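Local coordinates for protein ethylbenzene dehydrogenase alpha-subunit (Aromatoleum aromaticum, PDB 2IVF) that belongs to the molybdopterin oxidoreductase family and binds a molybdenum atom, an iron/sulfur cluster and the two pterin cofactors MGD and MD1, at residues Tyr603-Ser607 with Gln608-Arg612; Asp623-Phe626 with Pro627-Met631; Gly168-Ala171 with Asp172-Asp176; Met548-Tyr551 with Tyr552-Tyr556. All coordinates share one frame; numbering follows the deposited sequence.

Interaction 1: Tyr603-Ser607 with Gln608-Arg612; sequences YMLLS and QNPMR. With MD1 (phosphoric acid 4-(2-amino-4-oxo-3,4,5,6,-tetrahydro-pteridin-6-yl)-2-hydroxy-3,4-dimercapto-but-3-en-yl ester guanylate ester), chain N.
Tyr-603 and Gln-608 meet where a strand of a mixed sheet, flanked by parallel neighbours, gives way to a loop and a short helix, the strand-loop-helix turn on which this molybdopterin oxidoreductase seats the diphosphate of MD1. A chi1 of -178° swings the tyrosine ring away from its amide nitrogen and toward the loop, where OH accepts a nearly straight hydrogen bond of 3.1 Å from Gln-608 NE2. The donor is used almost in the amide plane, although ring and amide are steeply turned against each other. NE2 also donates to a water that bridges Met-604 O and Leu-606 N, while OE1 takes Lys-614 and the tyrosine OH bonds Asp-189. Both ends of this buried amide are thus satisfied and its rotation fixed, a task suited to glutamine. Beside it, Leu-605 CD2 presses on Pro-610 CD at 3.3 Å, tighter than usual; proline suits the first turn of the helix, where no backbone N-H is required.

Beyond the turn the polar groups face the cofactor. Asn-609 ND2 donates to MD1 O2A at 2.9 Å, and the backbone N of Asn-609 adds a weak bond to O2B. The guanidinium of Arg-612, bent at chi2 and chi3, runs from the phosphate oxygen O2A past the ester oxygen O3A, both bonded by NH1, to O11 of the linker, which NH2 meets at 2.9 Å.

Interaction 2: Asp623-Phe626 with Pro627-Met631; sequences DVLF and PKLKM
In Leu-625 a chi1 of 178° turns the branched end away from the amide nitrogen, whereas Leu-629 keeps its CG beside the backbone N (chi1 -67°); the two branched ends thereby converge across the turn, Leu-625 CG lying 3.8 Å from Leu-629 CD1. The same methyl of Leu-629 reaches the ring of Phe-626, with CD1 of the leucine 3.9 Å from CD1 of the phenylalanine, so one branch fills the angle between an aliphatic and an aromatic neighbour. Leu-625 and Leu-629 both face inward against Tyr-603 of the adjoining strand, and branched hydrocarbon suits that buried side.

The backbone tightens as the helix runs out. Pro-627 has no N-H to give, and its CG instead sits near Asp-623 O, where a helical donor would otherwise come. Three-residue turns follow: Lys-628 N donates to Leu-625 O at 2.7 Å, and Leu-629 N to Phe-626 O at 2.9 Å. Leu-629 N makes a second, weak bond to Leu-625 O.

On the outer side, Lys-628 stretches its extended chain back along the helix end, CD lying 3.6 Å from Val-624 O, and its ammonium bonds His-553 O; a long flexible chain with a charged tip suits this partly exposed place. Asp-623 pairs with Lys-619. The helix thus passes into a 3-10 turn around Pro-627, which lacks the N-H that a further helical turn would use; this link leads from helix 617-625 into strand 631-636 and completes a beta-alpha-beta crossover between neighbouring parallel strands.

Interaction 3: Gly168-Ala171 with Asp172-Asp176; sequences GDIA and DSIID
Ser-173 OG donates a hydrogen bond of 2.8 Å to Ile-170 O, the carbonyl one turn back, while Ile-174 N donates to the same oxygen at 3.0 Å; two donors thus grip a single carbonyl. The serine reaches it because OG stands between the backbone N and the carbonyl carbon (chi1 77°), a rotamer that folds the hydroxyl down onto the helix and satisfies it within a buried face. Regular four-residue bonds surround this point: Asp-172 N to Gly-168 O at 2.9 Å, Ser-173 N to Asp-169 O at 3.0 Å, and Ile-175 N to Ala-171 O at 2.9 Å, the last nearly straight at 173°.

Further out, Ile-170 CG2 and Ile-174 CD1 touch at 3.9 Å, forming a short apolar ridge; Ile-170 continues it onto Phe-633 and Leu-650 of the sheet. Ala-171, small enough for a close approach, and Ile-175 meet helix 687-704 instead. The acids occupy partly exposed positions. Asp-172 divides its carboxylate between Arg-705 and Arg-701, and Asp-169 pairs with Lys-148; OD1 of Asp-169 and OD2 of Asp-172 stay 5.3 Å apart.

This part of helix 163-181 is therefore amphipathic, with isoleucine, alanine and a self-satisfied serine turned into the fold and acids turned to basic partners. Those partners, Lys-148, Arg-701 and Arg-705, all lie outside the segment and probably offset the like charge of Asp-169 and Asp-172.

Interaction 4: Met548-Tyr551 with Tyr552-Tyr556; sequences MWLY and YHVGY
Tyr-552 offers a ring face to the edge of Tyr-551: CD2 of Tyr-551 stands over the centre of the Tyr-552 ring, and the planes meet at 88° with centroids 5.0 Å apart, a T-shaped pair. Different first torsions, CG of Tyr-551 anti to the backbone N (chi1 -177°) and that of Tyr-552 beside it, turn these successive rings together. On the buried side, one face of the Trp-549 indole carries Val-554 CG2 in a CH-pi contact, 3.9 Å from the centroid of the six-membered ring, with Leu-550 CD2 over the same face toward the rim. Tyr-556 presents its edge to Leu-550 O, and its CD1 packs on Leu-550 CB at 3.8 Å.

The helix closes here. Leu-550 O takes Val-554 N at 3.1 Å and Tyr-556 N at 3.3 Å, from opposite faces of its plane; Gly-555, at a positive phi that glycine adopts easily, lies between these donors as the chain turns off the helix. Tyr-551 OH bonds Asn-561.

Aromatic rings with a polar group suit this helix end: their hydrocarbon packs against surrounding helices such as 574-583 and 617-625, while hydrogen bonds to Pro-594 O and Arg-615 O satisfy the buried polar groups of His-553 and Tyr-556.

Overall arrangement
Interaction 1 is wholly buried and faces MD1; polar bonds to the ligand dominate it, over a small apolar contact. Interaction 2 follows it in the chain and returns to the same sheet: Met-631 O pairs with Tyr-603 N at 2.9 Å. It is the most surface-exposed of the four and joins the others, its Val-624 packing on Val-554 and Gly-555 of interaction 4 and its Met-631 on Ser-173 of interaction 3. Interactions 3 and 4 are buried contacts too. Trp-549 of interaction 4 touches both Tyr-603 and Leu-625, chiefly through aromatic and apolar contact. Interaction 3, a regular mid-helix stretch, borders the sheet and touches neither interaction 1 nor interaction 4; salt bridges mark its partly exposed side.

Interaction 1: Tyr603-Ser607 with Gln608-Arg612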
loop_
_atom_site.group_PDB
_atom_site.type_symbol
_atom_site.label_atom_id
_atom_site.label_comp_id
_atom_site.label_asym_id
_atom_site.label_seq_id
_atom_site.Cartn_x
_atom_site.Cartn_y
_atom_site.Cartn_z
ATOM N N TYR A 603 -25.735 -15.198 -8.508
ATOM C CA TYR A 603 -24.378 -14.753 -8.622
ATOM C C TYR A 603 -23.946 -14.343 -7.271
ATOM O O TYR A 603 -24.561 -13.486 -6.680
ATOM C CB TYR A 603 -24.311 -13.586 -9.592
ATOM C CG TYR A 603 -22.940 -13.061 -9.827
ATOM C CD1 TYR A 603 -22.392 -12.082 -8.977
ATOM C CD2 TYR A 603 -22.176 -13.509 -10.899
ATOM C CE1 TYR A 603 -21.143 -11.579 -9.215
ATOM C CE2 TYR A 603 -20.932 -12.992 -11.146
ATOM C CZ TYR A 603 -20.420 -12.041 -10.308
ATOM O OH TYR A 603 -19.164 -11.546 -10.547
ATOM N N MET A 604 -22.895 -14.989 -6.774
ATOM C CA MET A 604 -22.407 -14.751 -5.438
ATOM C C MET A 604 -21.112 -13.955 -5.482
ATOM O O MET A 604 -20.151 -14.349 -6.136
ATOM C CB MET A 604 -22.162 -16.083 -4.748
ATOM C CG MET A 604 -21.549 -15.992 -3.407
ATOM S SD MET A 604 -21.636 -17.598 -2.647
ATOM C CE MET A 604 -20.613 -17.375 -1.201
ATOM N N LEU A 605 -21.115 -12.825 -4.781
ATOM C CA LEU A 605 -19.925 -11.975 -4.608
ATOM C C LEU A 605 -19.303 -12.307 -3.265
ATOM O O LEU A 605 -19.940 -12.141 -2.214
ATOM C CB LEU A 605 -20.314 -10.499 -4.646
ATOM C CG LEU A 605 -20.791 -9.900 -5.962
ATOM C CD1 LEU A 605 -21.635 -8.651 -5.703
ATOM C CD2 LEU A 605 -19.562 -9.569 -6.801
ATOM N N LEU A 606 -18.077 -12.813 -3.301
ATOM C CA LEU A 606 -17.313 -13.147 -2.114
ATOM C C LEU A 606 -15.857 -12.904 -2.474
ATOM O O LEU A 606 -15.356 -13.484 -3.459
ATOM C CB LEU A 606 -17.513 -14.605 -1.731
ATOM C CG LEU A 606 -16.559 -15.128 -0.646
ATOM C CD1 LEU A 606 -16.780 -14.423 0.727
ATOM C CD2 LEU A 606 -16.757 -16.667 -0.552
ATOM N N SER A 607 -15.217 -11.998 -1.752
ATOM C CA SER A 607 -13.825 -11.619 -2.029
ATOM C C SER A 607 -13.586 -11.361 -3.538
ATOM O O SER A 607 -12.572 -11.769 -4.134
ATOM C CB SER A 607 -12.857 -12.658 -1.469
ATOM O OG SER A 607 -13.174 -12.920 -0.108
ATOM N N GLN A 608 -14.516 -10.611 -4.119
ATOM C CA GLN A 608 -14.451 -10.306 -5.519
ATOM C C GLN A 608 -15.306 -9.086 -5.799
ATOM O O GLN A 608 -16.357 -8.896 -5.183
ATOM C CB GLN A 608 -14.944 -11.504 -6.314
ATOM C CG GLN A 608 -14.588 -11.452 -7.787
ATOM C CD GLN A 608 -15.740 -11.138 -8.734
ATOM O OE1 GLN A 608 -15.488 -10.547 -9.802
ATOM N NE2 GLN A 608 -17.010 -11.542 -8.379
ATOM N N ASN A 609 -14.865 -8.278 -6.765
ATOM C CA ASN A 609 -15.455 -6.954 -7.011
ATOM C C ASN A 609 -15.395 -6.722 -8.518
ATOM O O ASN A 609 -14.523 -6.045 -8.973
ATOM C CB ASN A 609 -14.585 -5.953 -6.207
ATOM C CG ASN A 609 -15.109 -4.524 -6.179
ATOM O OD1 ASN A 609 -16.233 -4.231 -6.570
ATOM N ND2 ASN A 609 -14.284 -3.627 -5.695
ATOM N N PRO A 610 -16.289 -7.353 -9.302
ATOM C CA PRO A 610 -16.146 -7.360 -10.771
ATOM C C PRO A 610 -16.186 -5.990 -11.410
ATOM O O PRO A 610 -15.595 -5.779 -12.468
ATOM C CB PRO A 610 -17.339 -8.211 -11.262
ATOM C CG PRO A 610 -18.332 -8.219 -10.166
ATOM C CD PRO A 610 -17.493 -8.088 -8.873
ATOM N N MET A 611 -16.887 -5.038 -10.784
ATOM C CA MET A 611 -16.974 -3.720 -11.371
ATOM C C MET A 611 -15.605 -3.064 -11.594
ATOM O O MET A 611 -15.480 -2.240 -12.496
ATOM C CB MET A 611 -17.866 -2.808 -10.566
ATOM C CG MET A 611 -19.312 -3.230 -10.588
ATOM S SD MET A 611 -20.111 -3.169 -12.245
ATOM C CE MET A 611 -20.054 -1.428 -12.565
ATOM N N ARG A 612 -14.593 -3.377 -10.783
ATOM C CA ARG A 612 -13.205 -2.953 -11.136
ATOM C C ARG A 612 -12.277 -4.099 -11.607
ATOM O O ARG A 612 -11.315 -3.875 -12.356
ATOM C CB ARG A 612 -12.519 -2.194 -10.001
ATOM C CG ARG A 612 -12.483 -2.908 -8.674
ATOM C CD ARG A 612 -11.203 -2.670 -7.969
ATOM N NE ARG A 612 -10.081 -3.227 -8.707
ATOM C CZ ARG A 612 -9.446 -4.369 -8.426
ATOM N NH1 ARG A 612 -9.820 -5.149 -7.406
ATOM N NH2 ARG A 612 -8.435 -4.758 -9.194
HETATM P PB MD1 N . -10.737 -8.391 -6.051
HETATM O O3B MD1 N . -10.456 -7.197 -5.052
HETATM O O1B MD1 N . -10.426 -9.649 -5.324
HETATM O O2B MD1 N . -11.981 -8.206 -6.831
HETATM O O3A MD1 N . -9.575 -8.177 -7.110
HETATM C C10 MD1 N . -8.272 -8.786 -6.979
HETATM C C11 MD1 N . -7.460 -8.161 -8.101
HETATM O O11 MD1 N . -7.118 -6.831 -7.582
HETATM C C12 MD1 N . -6.185 -8.931 -8.317
HETATM S S12 MD1 N . -5.588 -10.034 -7.153
HETATM C C13 MD1 N . -5.410 -8.726 -9.430
HETATM S S13 MD1 N . -3.948 -9.533 -9.675
HETATM C C14 MD1 N . -5.805 -7.803 -10.519
HETATM N N15 MD1 N . -4.956 -6.700 -10.820
HETATM C C16 MD1 N . -5.328 -5.741 -11.726
HETATM C C15 MD1 N . -4.393 -4.775 -12.048
HETATM O O14 MD1 N . -3.239 -4.779 -11.540
HETATM N N17 MD1 N . -4.841 -3.805 -12.884
HETATM C C17 MD1 N . -6.124 -3.836 -13.431
HETATM N N16 MD1 N . -6.443 -2.849 -14.258
HETATM N N18 MD1 N . -6.990 -4.818 -13.131
HETATM C C20 MD1 N . -6.602 -5.761 -12.299
HETATM N N8 MD1 N . -7.453 -6.785 -12.032
HETATM C C7 MD1 N . -7.202 -7.841 -11.089
HETATM P PA MD1 N . -11.410 -6.130 -4.316
HETATM O O1A MD1 N . -10.639 -5.694 -3.112
HETATM O O2A MD1 N . -11.770 -5.088 -5.303
HETATM O "O5'" MD1 N . -12.714 -6.910 -3.887
HETATM C "C5'" MD1 N . -12.571 -7.838 -2.818
HETATM C "C4'" MD1 N . -13.617 -7.595 -1.810
HETATM O "O4'" MD1 N . -13.259 -8.462 -0.740
HETATM C "C1'" MD1 N . -13.749 -7.803 0.429
HETATM N N9 MD1 N . -13.158 -8.280 1.686
HETATM C C4 MD1 N . -13.804 -9.061 2.539
HETATM N N3 MD1 N . -15.048 -9.589 2.455
HETATM C C2 MD1 N . -15.510 -10.373 3.429
HETATM N N2 MD1 N . -16.752 -10.920 3.346
HETATM N N1 MD1 N . -14.720 -10.554 4.547
HETATM C C6 MD1 N . -13.452 -10.048 4.699
HETATM O O6 MD1 N . -12.805 -10.330 5.707
HETATM C C5 MD1 N . -12.958 -9.268 3.642
HETATM N N7 MD1 N . -11.833 -8.598 3.418
HETATM C C8 MD1 N . -11.964 -8.013 2.224
HETATM C "C2'" MD1 N . -13.388 -6.335 0.223
HETATM O "O2'" MD1 N . -14.221 -5.421 0.978
HETATM C "C3'" MD1 N . -13.494 -6.155 -1.299
HETATM O "O3'" MD1 N . -14.672 -5.396 -1.677
HETATM O O HOH W 1 -17.559 -13.606 -6.303
#

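Interaction 2: Asp623-Phe626 with Pro627-Met631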
loop_
_atom_site.group_PDB
_atom_site.type_symbol
_atom_site.label_atom_id
_atom_site.label_comp_id
_atom_site.label_asym_id
_atom_site.label_seq_id
_atom_site.Cartn_x
_atom_site.Cartn_y
_atom_site.Cartn_z
ATOM N N ASP A 623 -24.545 -4.076 -18.334
ATOM C CA ASP A 623 -25.271 -4.086 -19.613
ATOM C C ASP A 623 -25.715 -5.457 -20.098
ATOM O O ASP A 623 -26.730 -5.568 -20.788
ATOM C CB ASP A 623 -24.452 -3.446 -20.720
ATOM C CG ASP A 623 -24.432 -1.933 -20.636
ATOM O OD1 ASP A 623 -24.916 -1.363 -19.628
ATOM O OD2 ASP A 623 -23.907 -1.317 -21.597
ATOM N N VAL A 624 -24.949 -6.495 -19.763
ATOM C CA VAL A 624 -25.187 -7.810 -20.363
ATOM C C VAL A 624 -25.531 -8.861 -19.313
ATOM O O VAL A 624 -26.500 -9.555 -19.472
ATOM C CB VAL A 624 -23.991 -8.289 -21.225
ATOM C CG1 VAL A 624 -24.343 -9.603 -21.898
ATOM C CG2 VAL A 624 -23.642 -7.236 -22.338
ATOM N N LEU A 625 -24.746 -8.977 -18.248
ATOM C CA LEU A 625 -24.987 -10.023 -17.246
ATOM C C LEU A 625 -26.104 -9.714 -16.247
ATOM O O LEU A 625 -27.044 -10.501 -16.062
ATOM C CB LEU A 625 -23.698 -10.316 -16.483
ATOM C CG LEU A 625 -23.790 -11.353 -15.350
ATOM C CD1 LEU A 625 -24.255 -12.708 -15.905
ATOM C CD2 LEU A 625 -22.498 -11.494 -14.567
ATOM N N PHE A 626 -25.975 -8.596 -15.544
ATOM C CA PHE A 626 -26.937 -8.271 -14.501
ATOM C C PHE A 626 -28.394 -8.440 -14.913
ATOM O O PHE A 626 -29.162 -9.013 -14.135
ATOM C CB PHE A 626 -26.681 -6.882 -13.903
ATOM C CG PHE A 626 -25.409 -6.764 -13.123
ATOM C CD1 PHE A 626 -24.643 -7.874 -12.779
ATOM C CD2 PHE A 626 -24.977 -5.504 -12.702
ATOM C CE1 PHE A 626 -23.486 -7.735 -12.032
ATOM C CE2 PHE A 626 -23.837 -5.359 -11.965
ATOM C CZ PHE A 626 -23.081 -6.452 -11.632
ATOM N N PRO A 627 -28.805 -7.971 -16.124
ATOM C CA PRO A 627 -30.162 -8.197 -16.582
ATOM C C PRO A 627 -30.632 -9.661 -16.618
ATOM O O PRO A 627 -31.833 -9.902 -16.562
ATOM C CB PRO A 627 -30.163 -7.569 -17.988
ATOM C CG PRO A 627 -29.201 -6.469 -17.846
ATOM C CD PRO A 627 -28.086 -7.123 -17.092
ATOM N N LYS A 628 -29.715 -10.622 -16.681
ATOM C CA LYS A 628 -30.115 -12.038 -16.727
ATOM C C LYS A 628 -30.224 -12.597 -15.318
ATOM O O LYS A 628 -30.826 -13.624 -15.096
ATOM C CB LYS A 628 -29.056 -12.859 -17.448
ATOM C CG LYS A 628 -28.879 -12.580 -18.903
ATOM C CD LYS A 628 -27.452 -13.009 -19.350
ATOM C CE LYS A 628 -27.359 -12.929 -20.865
ATOM N NZ LYS A 628 -26.217 -13.630 -21.480
ATOM N N LEU A 629 -29.595 -11.918 -14.373
ATOM C CA LEU A 629 -29.469 -12.434 -13.013
ATOM C C LEU A 629 -30.694 -12.123 -12.180
ATOM O O LEU A 629 -31.105 -10.957 -12.094
ATOM C CB LEU A 629 -28.223 -11.852 -12.334
ATOM C CG LEU A 629 -26.868 -12.287 -12.898
ATOM C CD1 LEU A 629 -25.794 -11.565 -12.167
ATOM C CD2 LEU A 629 -26.682 -13.815 -12.744
ATOM N N LYS A 630 -31.252 -13.172 -11.568
ATOM C CA LYS A 630 -32.390 -13.063 -10.636
ATOM C C LYS A 630 -31.922 -12.655 -9.229
ATOM O O LYS A 630 -32.672 -12.007 -8.480
ATOM C CB LYS A 630 -33.115 -14.398 -10.513
ATOM C CG LYS A 630 -33.832 -14.835 -11.780
ATOM C CD LYS A 630 -35.134 -14.055 -12.062
ATOM C CE LYS A 630 -36.344 -14.676 -11.351
ATOM N NZ LYS A 630 -37.675 -14.019 -11.648
ATOM N N MET A 631 -30.713 -13.068 -8.863
ATOM C CA MET A 631 -30.177 -12.759 -7.531
ATOM C C MET A 631 -28.707 -12.495 -7.594
ATOM O O MET A 631 -27.913 -13.331 -8.052
ATOM C CB MET A 631 -30.445 -13.924 -6.570
ATOM C CG MET A 631 -29.755 -13.864 -5.239
ATOM S SD MET A 631 -30.278 -12.450 -4.249
ATOM C CE MET A 631 -32.045 -12.856 -4.021
#

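Interaction 3: Gly168-Ala171 with Asp172-Asp176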
loop_
_atom_site.group_PDB
_atom_site.type_symbol
_atom_site.label_atom_id
_atom_site.label_comp_id
_atom_site.label_asym_id
_atom_site.label_seq_id
_atom_site.Cartn_x
_atom_site.Cartn_y
_atom_site.Cartn_z
ATOM N N GLY A 168 -32.949 -16.466 3.358
ATOM C CA GLY A 168 -34.146 -17.053 2.750
ATOM C C GLY A 168 -34.335 -16.653 1.291
ATOM O O GLY A 168 -34.639 -17.499 0.435
ATOM N N ASP A 169 -34.153 -15.372 0.989
ATOM C CA ASP A 169 -34.304 -14.922 -0.411
ATOM C C ASP A 169 -33.227 -15.541 -1.259
ATOM O O ASP A 169 -33.464 -15.924 -2.400
ATOM C CB ASP A 169 -34.184 -13.406 -0.568
ATOM C CG ASP A 169 -35.354 -12.647 0.025
ATOM O OD1 ASP A 169 -36.354 -13.275 0.422
ATOM O OD2 ASP A 169 -35.245 -11.403 0.076
ATOM N N ILE A 170 -32.020 -15.608 -0.717
ATOM C CA ILE A 170 -30.932 -16.209 -1.452
ATOM C C ILE A 170 -31.223 -17.675 -1.747
ATOM O O ILE A 170 -31.024 -18.145 -2.878
ATOM C CB ILE A 170 -29.604 -16.087 -0.696
ATOM C CG1 ILE A 170 -29.206 -14.612 -0.605
ATOM C CG2 ILE A 170 -28.546 -16.930 -1.397
ATOM C CD1 ILE A 170 -28.133 -14.295 0.450
ATOM N N ALA A 171 -31.688 -18.397 -0.737
ATOM C CA ALA A 171 -31.978 -19.814 -0.888
ATOM C C ALA A 171 -33.073 -20.054 -1.893
ATOM O O ALA A 171 -33.009 -20.978 -2.704
ATOM C CB ALA A 171 -32.406 -20.382 0.445
ATOM N N ASP A 172 -34.121 -19.251 -1.811
ATOM C CA ASP A 172 -35.182 -19.361 -2.804
ATOM C C ASP A 172 -34.666 -19.126 -4.219
ATOM O O ASP A 172 -35.118 -19.800 -5.152
ATOM C CB ASP A 172 -36.301 -18.386 -2.500
ATOM C CG ASP A 172 -37.319 -18.942 -1.533
ATOM O OD1 ASP A 172 -37.467 -20.181 -1.378
ATOM O OD2 ASP A 172 -37.990 -18.106 -0.915
ATOM N N SER A 173 -33.776 -18.156 -4.408
ATOM C CA SER A 173 -33.271 -17.894 -5.767
ATOM C C SER A 173 -32.405 -19.082 -6.275
ATOM O O SER A 173 -32.454 -19.460 -7.459
ATOM C CB SER A 173 -32.500 -16.591 -5.824
ATOM O OG SER A 173 -31.209 -16.779 -5.260
ATOM N N ILE A 174 -31.632 -19.684 -5.363
ATOM C CA ILE A 174 -30.859 -20.901 -5.679
ATOM C C ILE A 174 -31.775 -22.054 -6.115
ATOM O O ILE A 174 -31.572 -22.708 -7.144
ATOM C CB ILE A 174 -29.959 -21.316 -4.474
ATOM C CG1 ILE A 174 -28.864 -20.276 -4.239
ATOM C CG2 ILE A 174 -29.345 -22.679 -4.696
ATOM C CD1 ILE A 174 -28.053 -20.514 -2.934
ATOM N N ILE A 175 -32.793 -22.298 -5.306
ATOM C CA ILE A 175 -33.806 -23.278 -5.604
ATOM C C ILE A 175 -34.482 -22.990 -6.932
ATOM O O ILE A 175 -34.585 -23.873 -7.771
ATOM C CB ILE A 175 -34.849 -23.324 -4.496
ATOM C CG1 ILE A 175 -34.201 -23.844 -3.206
ATOM C CG2 ILE A 175 -35.986 -24.238 -4.866
ATOM C CD1 ILE A 175 -35.064 -23.754 -1.988
ATOM N N ASP A 176 -34.925 -21.756 -7.133
ATOM C CA ASP A 176 -35.628 -21.400 -8.390
ATOM C C ASP A 176 -34.769 -21.781 -9.622
ATOM O O ASP A 176 -35.220 -22.390 -10.577
ATOM C CB ASP A 176 -35.875 -19.887 -8.423
ATOM C CG ASP A 176 -36.989 -19.435 -7.484
ATOM O OD1 ASP A 176 -37.780 -20.247 -7.017
ATOM O OD2 ASP A 176 -37.043 -18.223 -7.209
#

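Interaction 4: Met548-Tyr551 with Tyr552-Tyr556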
loop_
_atom_site.group_PDB
_atom_site.type_symbol
_atom_site.label_atom_id
_atom_site.label_comp_id
_atom_site.label_asym_id
_atom_site.label_seq_id
_atom_site.Cartn_x
_atom_site.Cartn_y
_atom_site.Cartn_z
ATOM N N MET A 548 -14.462 -18.453 -20.726
ATOM C CA MET A 548 -15.548 -19.153 -21.394
ATOM C C MET A 548 -16.886 -18.517 -21.084
ATOM O O MET A 548 -17.627 -18.176 -22.006
ATOM C CB MET A 548 -15.612 -20.640 -21.031
ATOM C CG MET A 548 -14.377 -21.421 -21.403
ATOM S SD MET A 548 -13.886 -21.185 -23.130
ATOM C CE MET A 548 -12.476 -22.314 -23.211
ATOM N N TRP A 549 -17.205 -18.373 -19.805
ATOM C CA TRP A 549 -18.531 -17.896 -19.437
ATOM C C TRP A 549 -18.607 -16.378 -19.780
ATOM O O TRP A 549 -19.638 -15.910 -20.224
ATOM C CB TRP A 549 -18.856 -18.195 -17.963
ATOM C CG TRP A 549 -18.325 -17.211 -17.006
ATOM C CD1 TRP A 549 -17.051 -17.054 -16.600
ATOM C CD2 TRP A 549 -19.090 -16.230 -16.336
ATOM N NE1 TRP A 549 -16.954 -15.990 -15.710
ATOM C CE2 TRP A 549 -18.204 -15.465 -15.545
ATOM C CE3 TRP A 549 -20.444 -15.897 -16.366
ATOM C CZ2 TRP A 549 -18.629 -14.423 -14.750
ATOM C CZ3 TRP A 549 -20.877 -14.850 -15.584
ATOM C CH2 TRP A 549 -19.975 -14.129 -14.778
ATOM N N LEU A 550 -17.485 -15.657 -19.655
ATOM C CA LEU A 550 -17.475 -14.245 -20.030
ATOM C C LEU A 550 -17.782 -14.080 -21.497
ATOM O O LEU A 550 -18.588 -13.207 -21.875
ATOM C CB LEU A 550 -16.155 -13.572 -19.687
ATOM C CG LEU A 550 -15.834 -13.408 -18.199
ATOM C CD1 LEU A 550 -14.454 -12.803 -18.032
ATOM C CD2 LEU A 550 -16.924 -12.589 -17.456
ATOM N N TYR A 551 -17.199 -14.962 -22.316
ATOM C CA TYR A 551 -17.420 -14.966 -23.768
ATOM C C TYR A 551 -18.843 -15.322 -24.153
ATOM O O TYR A 551 -19.427 -14.664 -24.987
ATOM C CB TYR A 551 -16.484 -15.996 -24.455
ATOM C CG TYR A 551 -16.555 -16.074 -25.971
ATOM C CD1 TYR A 551 -15.808 -15.211 -26.770
ATOM C CD2 TYR A 551 -17.308 -17.077 -26.622
ATOM C CE1 TYR A 551 -15.854 -15.310 -28.191
ATOM C CE2 TYR A 551 -17.328 -17.172 -27.987
ATOM C CZ TYR A 551 -16.591 -16.288 -28.768
ATOM O OH TYR A 551 -16.679 -16.443 -30.132
ATOM N N TYR A 552 -19.371 -16.377 -23.550
ATOM C CA TYR A 552 -20.679 -16.917 -23.885
ATOM C C TYR A 552 -21.857 -16.238 -23.201
ATOM O O TYR A 552 -22.943 -16.244 -23.727
ATOM C CB TYR A 552 -20.697 -18.404 -23.530
ATOM C CG TYR A 552 -19.964 -19.230 -24.542
ATOM C CD1 TYR A 552 -20.408 -19.273 -25.856
ATOM C CD2 TYR A 552 -18.811 -19.953 -24.207
ATOM C CE1 TYR A 552 -19.749 -19.998 -26.803
ATOM C CE2 TYR A 552 -18.151 -20.746 -25.180
ATOM C CZ TYR A 552 -18.629 -20.753 -26.465
ATOM O OH TYR A 552 -18.013 -21.491 -27.475
ATOM N N HIS A 553 -21.636 -15.625 -22.042
ATOM C CA HIS A 553 -22.747 -15.123 -21.239
ATOM C C HIS A 553 -22.674 -13.656 -20.881
ATOM O O HIS A 553 -23.700 -13.071 -20.514
ATOM C CB HIS A 553 -22.855 -15.913 -19.928
ATOM C CG HIS A 553 -23.170 -17.350 -20.139
ATOM N ND1 HIS A 553 -24.406 -17.783 -20.552
ATOM C CD2 HIS A 553 -22.385 -18.448 -20.060
ATOM C CE1 HIS A 553 -24.370 -19.098 -20.699
ATOM N NE2 HIS A 553 -23.158 -19.524 -20.382
ATOM N N VAL A 554 -21.504 -13.051 -20.987
ATOM C CA VAL A 554 -21.391 -11.665 -20.583
ATOM C C VAL A 554 -21.056 -10.738 -21.746
ATOM O O VAL A 554 -20.637 -9.581 -21.550
ATOM C CB VAL A 554 -20.392 -11.488 -19.418
ATOM C CG1 VAL A 554 -20.529 -10.087 -18.848
ATOM C CG2 VAL A 554 -20.616 -12.557 -18.291
ATOM N N GLY A 555 -21.215 -11.274 -22.955
ATOM C CA GLY A 555 -21.111 -10.507 -24.185
ATOM C C GLY A 555 -19.703 -10.123 -24.603
ATOM O O GLY A 555 -19.538 -9.289 -25.495
ATOM N N TYR A 556 -18.697 -10.770 -24.023
ATOM C CA TYR A 556 -17.333 -10.455 -24.344
ATOM C C TYR A 556 -16.915 -10.988 -25.689
ATOM O O TYR A 556 -15.873 -10.589 -26.183
ATOM C CB TYR A 556 -16.355 -10.932 -23.259
ATOM C CG TYR A 556 -16.247 -10.017 -22.055
ATOM C CD1 TYR A 556 -17.112 -10.125 -20.986
ATOM C CD2 TYR A 556 -15.257 -9.049 -21.991
ATOM C CE1 TYR A 556 -16.971 -9.283 -19.849
ATOM C CE2 TYR A 556 -15.118 -8.239 -20.900
ATOM C CZ TYR A 556 -15.976 -8.348 -19.840
ATOM O OH TYR A 556 -15.827 -7.493 -18.769
#